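Local coordinates for hypothetical protein PH1952 (Pyrococcus horikoshii, PDB 1ZJJ) that is a putative magnesium-dependent phosphatase of the haloacid dehalogenase (HAD) superfamily, of uncharacterised substrate, at residues Val106-Ala111 / Leu135-Leu140; Ile86-Ile89 / Leu94-Glu97. All blocks are in the same frame, centred on the assembly; numbering follows the deposited sequence.

Contact 1 (Val106-Ala111 / Leu135-Leu140)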
ATOM      1  N   VAL B 106      -6.264   7.845  20.552  1.00 19.87           N
ATOM      2  CA  VAL B 106      -5.770   6.587  21.097  1.00 20.76           C
ATOM      3  C   VAL B 106      -4.319   6.477  20.628  1.00 22.15           C
ATOM      4  O   VAL B 106      -4.052   6.413  19.424  1.00 21.19           O
ATOM      5  CB  VAL B 106      -6.566   5.374  20.555  1.00 18.91           C
ATOM      6  CG1 VAL B 106      -5.945   4.071  21.066  1.00 20.58           C
ATOM      7  CG2 VAL B 106      -8.022   5.468  20.990  1.00 20.81           C
ATOM      8  N   THR B 107      -3.385   6.469  21.574  1.00 23.31           N
ATOM      9  CA  THR B 107      -1.966   6.383  21.239  1.00 25.15           C
ATOM     10  C   THR B 107      -1.564   4.962  20.870  1.00 25.11           C
ATOM     11  O   THR B 107      -2.323   4.015  21.079  1.00 22.90           O
ATOM     12  CB  THR B 107      -1.083   6.817  22.416  1.00 26.17           C
ATOM     13  OG1 THR B 107      -1.179   5.838  23.458  1.00 25.74           O
ATOM     14  CG2 THR B 107      -1.526   8.175  22.944  1.00 25.67           C
ATOM     15  N   LEU B 108      -0.362   4.819  20.318  1.00 26.25           N
ATOM     16  CA  LEU B 108       0.141   3.503  19.940  1.00 27.50           C
ATOM     17  C   LEU B 108       0.213   2.605  21.162  1.00 27.41           C
ATOM     18  O   LEU B 108      -0.110   1.421  21.093  1.00 26.52           O
ATOM     19  CB  LEU B 108       1.541   3.610  19.331  1.00 28.49           C
ATOM     20  CG  LEU B 108       1.701   3.206  17.865  1.00 28.54           C
ATOM     21  CD1 LEU B 108       3.178   3.254  17.496  1.00 28.43           C
ATOM     22  CD2 LEU B 108       1.146   1.807  17.636  1.00 27.54           C
ATOM     23  N   ASP B 109       0.642   3.172  22.282  1.00 28.90           N
ATOM     24  CA  ASP B 109       0.768   2.392  23.508  1.00 31.10           C
ATOM     25  C   ASP B 109      -0.581   1.893  24.002  1.00 30.32           C
ATOM     26  O   ASP B 109      -0.714   0.729  24.391  1.00 29.33           O
ATOM     27  CB  ASP B 109       1.446   3.214  24.600  1.00 34.32           C
ATOM     28  CG  ASP B 109       2.411   2.386  25.418  1.00 37.67           C
ATOM     29  OD1 ASP B 109       3.421   1.928  24.841  1.00 39.83           O
ATOM     30  OD2 ASP B 109       2.159   2.183  26.625  1.00 40.12           O
ATOM     31  N   GLU B 110      -1.577   2.775  23.999  1.00 28.52           N
ATOM     32  CA  GLU B 110      -2.914   2.393  24.431  1.00 27.83           C
ATOM     33  C   GLU B 110      -3.423   1.327  23.462  1.00 26.86           C
ATOM     34  O   GLU B 110      -4.085   0.375  23.868  1.00 25.73           O
ATOM     35  CB  GLU B 110      -3.832   3.619  24.442  1.00 27.57           C
ATOM     36  CG  GLU B 110      -3.335   4.716  25.375  1.00 29.36           C
ATOM     37  CD  GLU B 110      -4.195   5.965  25.339  1.00 31.57           C
ATOM     38  OE1 GLU B 110      -4.537   6.427  24.229  1.00 28.51           O
ATOM     39  OE2 GLU B 110      -4.514   6.492  26.425  1.00 33.03           O
ATOM     40  N   ALA B 111      -3.083   1.481  22.182  1.00 25.67           N
ATOM     41  CA  ALA B 111      -3.487   0.523  21.157  1.00 25.34           C
ATOM     42  C   ALA B 111      -2.901  -0.854  21.468  1.00 25.25           C
ATOM     43  O   ALA B 111      -3.579  -1.876  21.326  1.00 22.45           O
ATOM     44  CB  ALA B 111      -3.016   0.990  19.776  1.00 24.77           C
ATOM     45  N   LEU B 135       0.134   0.078  10.780  1.00 18.57           N
ATOM     46  CA  LEU B 135      -0.789  -0.451   9.777  1.00 18.75           C
ATOM     47  C   LEU B 135      -1.694  -1.519  10.388  1.00 19.32           C
ATOM     48  O   LEU B 135      -2.873  -1.628  10.042  1.00 18.78           O
ATOM     49  CB  LEU B 135      -0.016  -1.074   8.608  1.00 18.34           C
ATOM     50  CG  LEU B 135       0.787  -0.110   7.739  1.00 19.63           C
ATOM     51  CD1 LEU B 135       1.554  -0.897   6.683  1.00 18.18           C
ATOM     52  CD2 LEU B 135      -0.162   0.895   7.087  1.00 19.05           C
ATOM     53  N   LYS B 136      -1.127  -2.310  11.291  1.00 17.58           N
ATOM     54  CA  LYS B 136      -1.865  -3.375  11.954  1.00 17.75           C
ATOM     55  C   LYS B 136      -3.053  -2.837  12.757  1.00 17.36           C
ATOM     56  O   LYS B 136      -4.194  -3.226  12.522  1.00 17.56           O
ATOM     57  CB  LYS B 136      -0.925  -4.160  12.872  1.00 18.14           C
ATOM     58  CG  LYS B 136      -1.601  -5.298  13.631  1.00 21.33           C
ATOM     59  CD  LYS B 136      -0.660  -5.934  14.648  1.00 21.83           C
ATOM     60  CE  LYS B 136      -0.239  -4.953  15.740  1.00 25.34           C
ATOM     61  NZ  LYS B 136       0.589  -5.622  16.789  1.00 25.07           N
ATOM     62  N   TYR B 137      -2.790  -1.945  13.706  1.00 17.93           N
ATOM     63  CA  TYR B 137      -3.872  -1.392  14.514  1.00 18.93           C
ATOM     64  C   TYR B 137      -4.876  -0.599  13.690  1.00 18.91           C
ATOM     65  O   TYR B 137      -6.076  -0.633  13.965  1.00 19.01           O
ATOM     66  CB  TYR B 137      -3.303  -0.539  15.650  1.00 20.97           C
ATOM     67  CG  TYR B 137      -2.661  -1.396  16.711  1.00 21.16           C
ATOM     68  CD1 TYR B 137      -3.397  -2.387  17.353  1.00 22.80           C
ATOM     69  CD2 TYR B 137      -1.307  -1.274  17.019  1.00 23.22           C
ATOM     70  CE1 TYR B 137      -2.801  -3.248  18.273  1.00 24.60           C
ATOM     71  CE2 TYR B 137      -0.695  -2.131  17.942  1.00 23.73           C
ATOM     72  CZ  TYR B 137      -1.453  -3.115  18.561  1.00 25.08           C
ATOM     73  OH  TYR B 137      -0.878  -3.977  19.468  1.00 27.37           O
ATOM     74  N   ALA B 138      -4.399   0.098  12.663  1.00 18.15           N
ATOM     75  CA  ALA B 138      -5.303   0.866  11.815  1.00 18.08           C
ATOM     76  C   ALA B 138      -6.246  -0.100  11.100  1.00 17.75           C
ATOM     77  O   ALA B 138      -7.441   0.159  10.971  1.00 19.56           O
ATOM     78  CB  ALA B 138      -4.508   1.683  10.797  1.00 18.44           C
ATOM     79  N   THR B 139      -5.697  -1.213  10.628  1.00 17.18           N
ATOM     80  CA  THR B 139      -6.478  -2.223   9.935  1.00 17.35           C
ATOM     81  C   THR B 139      -7.492  -2.865  10.882  1.00 18.42           C
ATOM     82  O   THR B 139      -8.665  -3.028  10.537  1.00 18.88           O
ATOM     83  CB  THR B 139      -5.552  -3.318   9.344  1.00 18.83           C
ATOM     84  OG1 THR B 139      -4.767  -2.751   8.290  1.00 16.84           O
ATOM     85  CG2 THR B 139      -6.356  -4.483   8.798  1.00 17.31           C
ATOM     86  N   LEU B 140      -7.036  -3.234  12.074  1.00 18.68           N
ATOM     87  CA  LEU B 140      -7.919  -3.851  13.057  1.00 18.53           C
ATOM     88  C   LEU B 140      -9.062  -2.903  13.397  1.00 17.89           C
ATOM     89  O   LEU B 140     -10.219  -3.313  13.452  1.00 19.79           O
ATOM     90  CB  LEU B 140      -7.139  -4.213  14.327  1.00 19.58           C
ATOM     91  CG  LEU B 140      -6.174  -5.401  14.202  1.00 20.37           C
ATOM     92  CD1 LEU B 140      -5.339  -5.542  15.458  1.00 21.42           C
ATOM     93  CD2 LEU B 140      -6.970  -6.669  13.946  1.00 19.58           C
TER
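Ala-111 sets its methyl over the ring of Tyr-137, and this CH-pi contact is the centre of the meeting. Ala-111 CB lies 4.0 Å from the centroid of the Tyr-137 ring, 15° off the ring normal. Tyr-137 CG stands anti to its own carbonyl carbon (chi1 -72°), which carries the ring out from helix 132-143 to helix 108-115. Lys-136 CE lies 3.5 Å above the opposite face of the Tyr-137 ring, nearer its border than its middle. The ring is sandwiched between an alanine methyl and a lysine methylene.

Two further touches are packing. Leu-108 CD2 reaches Tyr-137 CD2 at 4.0 Å, and the two side chains cross at about a right angle. Ala-111 O lies over the same face as the methyl, 3.4 Å from Tyr-137 CE1. No hydrogen bond joins the segments.

The polar bonds lie within each segment. Thr-107 is the N-cap of helix 108-115 and forms a capping box with Glu-110. Glu-110 N gives a bond to Thr-107 OG1 (3.1 Å). Thr-107 N returns one to Glu-110 OE1 (2.9 Å), met on its anti side and 21° out of the carboxylate plane. In the other helix, Leu-135 O accepts from both Thr-139 OG1 and Thr-139 N, which come from opposite faces of its carbonyl plane.

Tyr-137 also meets Trp-116, Phe-87 and Arg-112, and Glu-161 of the second subunit. With an alanine here, the Ala-111 methyl would probably lose the ring face it rests on and Leu-108 its aromatic neighbour.

Both helices belong to what is consistent with the cap domain of a UmpH-like HAD phosphatase. Polar bonds stay within each segment, one set capping the start of helix 108-115, while apolar packing on one aromatic ring joins the two helices at the subunit interface.

Contact 2 (Ile86-Ile89 / Leu94-Glu97)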
ATOM      1  N   ILE B  86      -9.971   8.838  18.037  1.00 17.98           N
ATOM      2  CA  ILE B  86      -9.194   8.791  16.805  1.00 18.47           C
ATOM      3  C   ILE B  86      -7.841   8.100  16.937  1.00 18.35           C
ATOM      4  O   ILE B  86      -7.123   8.276  17.937  1.00 20.19           O
ATOM      5  CB  ILE B  86      -8.912  10.243  16.297  1.00 18.87           C
ATOM      6  CG1 ILE B  86     -10.219  11.038  16.263  1.00 20.55           C
ATOM      7  CG2 ILE B  86      -8.235  10.204  14.901  1.00 20.19           C
ATOM      8  CD1 ILE B  86     -10.039  12.555  16.137  1.00 21.22           C
ATOM      9  N   PHE B  87      -7.492   7.327  15.915  1.00 17.51           N
ATOM     10  CA  PHE B  87      -6.185   6.694  15.861  1.00 18.21           C
ATOM     11  C   PHE B  87      -5.537   7.386  14.664  1.00 19.06           C
ATOM     12  O   PHE B  87      -6.111   7.416  13.578  1.00 20.18           O
ATOM     13  CB  PHE B  87      -6.280   5.198  15.593  1.00 19.16           C
ATOM     14  CG  PHE B  87      -4.942   4.526  15.509  1.00 19.25           C
ATOM     15  CD1 PHE B  87      -4.128   4.426  16.636  1.00 21.36           C
ATOM     16  CD2 PHE B  87      -4.470   4.031  14.298  1.00 18.71           C
ATOM     17  CE1 PHE B  87      -2.861   3.840  16.561  1.00 20.74           C
ATOM     18  CE2 PHE B  87      -3.207   3.444  14.204  1.00 18.42           C
ATOM     19  CZ  PHE B  87      -2.399   3.349  15.340  1.00 21.62           C
ATOM     20  N   VAL B  88      -4.353   7.946  14.858  1.00 18.24           N
ATOM     21  CA  VAL B  88      -3.693   8.663  13.781  1.00 19.45           C
ATOM     22  C   VAL B  88      -2.391   8.077  13.266  1.00 18.73           C
ATOM     23  O   VAL B  88      -1.546   7.617  14.034  1.00 18.35           O
ATOM     24  CB  VAL B  88      -3.389  10.114  14.201  1.00 20.77           C
ATOM     25  CG1 VAL B  88      -2.685  10.852  13.067  1.00 23.26           C
ATOM     26  CG2 VAL B  88      -4.672  10.818  14.601  1.00 22.57           C
ATOM     27  N   ILE B  89      -2.246   8.108  11.947  1.00 16.62           N
ATOM     28  CA  ILE B  89      -1.027   7.677  11.278  1.00 17.24           C
ATOM     29  C   ILE B  89      -0.626   8.933  10.521  1.00 18.61           C
ATOM     30  O   ILE B  89      -1.312   9.345   9.581  1.00 16.96           O
ATOM     31  CB  ILE B  89      -1.265   6.521  10.286  1.00 18.21           C
ATOM     32  CG1 ILE B  89      -1.393   5.199  11.059  1.00 16.35           C
ATOM     33  CG2 ILE B  89      -0.109   6.456   9.273  1.00 16.85           C
ATOM     34  CD1 ILE B  89      -1.790   4.004  10.200  1.00 17.68           C
ATOM     35  N   LEU B  94      -0.728  16.720  11.451  1.00 22.13           N
ATOM     36  CA  LEU B  94      -1.977  15.984  11.512  1.00 19.59           C
ATOM     37  C   LEU B  94      -2.392  15.682  12.950  1.00 20.83           C
ATOM     38  O   LEU B  94      -3.562  15.833  13.303  1.00 19.79           O
ATOM     39  CB  LEU B  94      -1.864  14.685  10.709  1.00 19.52           C
ATOM     40  CG  LEU B  94      -3.140  13.848  10.573  1.00 19.13           C
ATOM     41  CD1 LEU B  94      -4.275  14.700  10.001  1.00 19.52           C
ATOM     42  CD2 LEU B  94      -2.856  12.634   9.684  1.00 18.07           C
ATOM     43  N   VAL B  95      -1.435  15.267  13.778  1.00 20.69           N
ATOM     44  CA  VAL B  95      -1.734  14.962  15.172  1.00 21.31           C
ATOM     45  C   VAL B  95      -2.299  16.190  15.870  1.00 21.18           C
ATOM     46  O   VAL B  95      -3.255  16.087  16.635  1.00 20.74           O
ATOM     47  CB  VAL B  95      -0.480  14.483  15.946  1.00 22.03           C
ATOM     48  CG1 VAL B  95      -0.768  14.487  17.445  1.00 21.75           C
ATOM     49  CG2 VAL B  95      -0.096  13.075  15.506  1.00 22.85           C
ATOM     50  N   LYS B  96      -1.704  17.350  15.600  1.00 22.76           N
ATOM     51  CA  LYS B  96      -2.152  18.605  16.199  1.00 22.56           C
ATOM     52  C   LYS B  96      -3.591  18.945  15.818  1.00 21.27           C
ATOM     53  O   LYS B  96      -4.378  19.385  16.660  1.00 19.88           O
ATOM     54  CB  LYS B  96      -1.237  19.748  15.769  1.00 25.75           C
ATOM     55  CG  LYS B  96       0.221  19.540  16.125  1.00 30.71           C
ATOM     56  CD  LYS B  96       0.663  20.475  17.225  1.00 33.66           C
ATOM     57  CE  LYS B  96       2.007  20.041  17.781  1.00 35.72           C
ATOM     58  NZ  LYS B  96       2.873  21.201  18.125  1.00 38.04           N
ATOM     59  N   GLU B  97      -3.928  18.757  14.546  1.00 18.40           N
ATOM     60  CA  GLU B  97      -5.282  19.042  14.076  1.00 18.83           C
ATOM     61  C   GLU B  97      -6.289  18.102  14.726  1.00 17.78           C
ATOM     62  O   GLU B  97      -7.402  18.508  15.050  1.00 19.95           O
ATOM     63  CB  GLU B  97      -5.367  18.900  12.551  1.00 20.22           C
ATOM     64  CG  GLU B  97      -4.523  19.901  11.789  1.00 20.06           C
ATOM     65  CD  GLU B  97      -5.026  21.334  11.911  1.00 22.63           C
ATOM     66  OE1 GLU B  97      -6.001  21.582  12.657  1.00 24.18           O
ATOM     67  OE2 GLU B  97      -4.434  22.218  11.255  1.00 25.29           O
TER
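Val-88 and Leu-94 form the tight part of this strand-to-helix contact. Val-88 CG1 meets Leu-94 CD2 at 3.8 Å, and Leu-94 CG lies almost as near. Val-88 CG1 is anti to the backbone N (chi1 179°), which turns this branch to the helix. The two side chains cross obliquely rather than running alongside each other. Leu-94 CD2 also comes to 3.6 Å from Ile-89 O, so the same methyl touches both a side chain and the strand backbone. The Ile-89 side chain itself starts away from the helix.

The looser part is at Val-95. Its CG2 reaches Val-88 CG1 at 4.2 Å and has no closer partner on the strand. Val-88 and Val-95 are both partly exposed, whereas Leu-94 and Ile-89 are buried.

Helix 92-101 follows strand 86-89 after a short turn and packs back against it. The chain then runs through helix 108-115 to the parallel neighbour strand 121-124, a crossover connection in what is consistent with the cap domain of a HAD phosphatase. Met-98 adds to the cover of Val-88, Ile-86 rests on Met-98 and Leu-101, and Leu-94 extends the contact to Val-123 of strand 121-124. On the other side of strand 86-89, Phe-87 and Ile-89 face helix 132-143.

Strand 86-89 links the two contacts, whose centres are about 12 Å apart. It is an edge strand, within this chain, of the four-stranded parallel sheet of the probable cap domain, separate from the sheet that carries the magnesium aspartates. Contact 2 lays helix 92-101 on one side of it. Helix 132-143 of contact 1 packs on the other, with Ala-138 CB 3.6 Å from Ile-89 CD1. Val-106 N probably bonds to Ile-86 O at 2.8 Å. Contact 1 is the more buried and touches the second subunit. Contact 2 is partly buried and touches no other chain. Contact 1 turns on an aromatic ring, contact 2 on aliphatic branches and one backbone carbonyl.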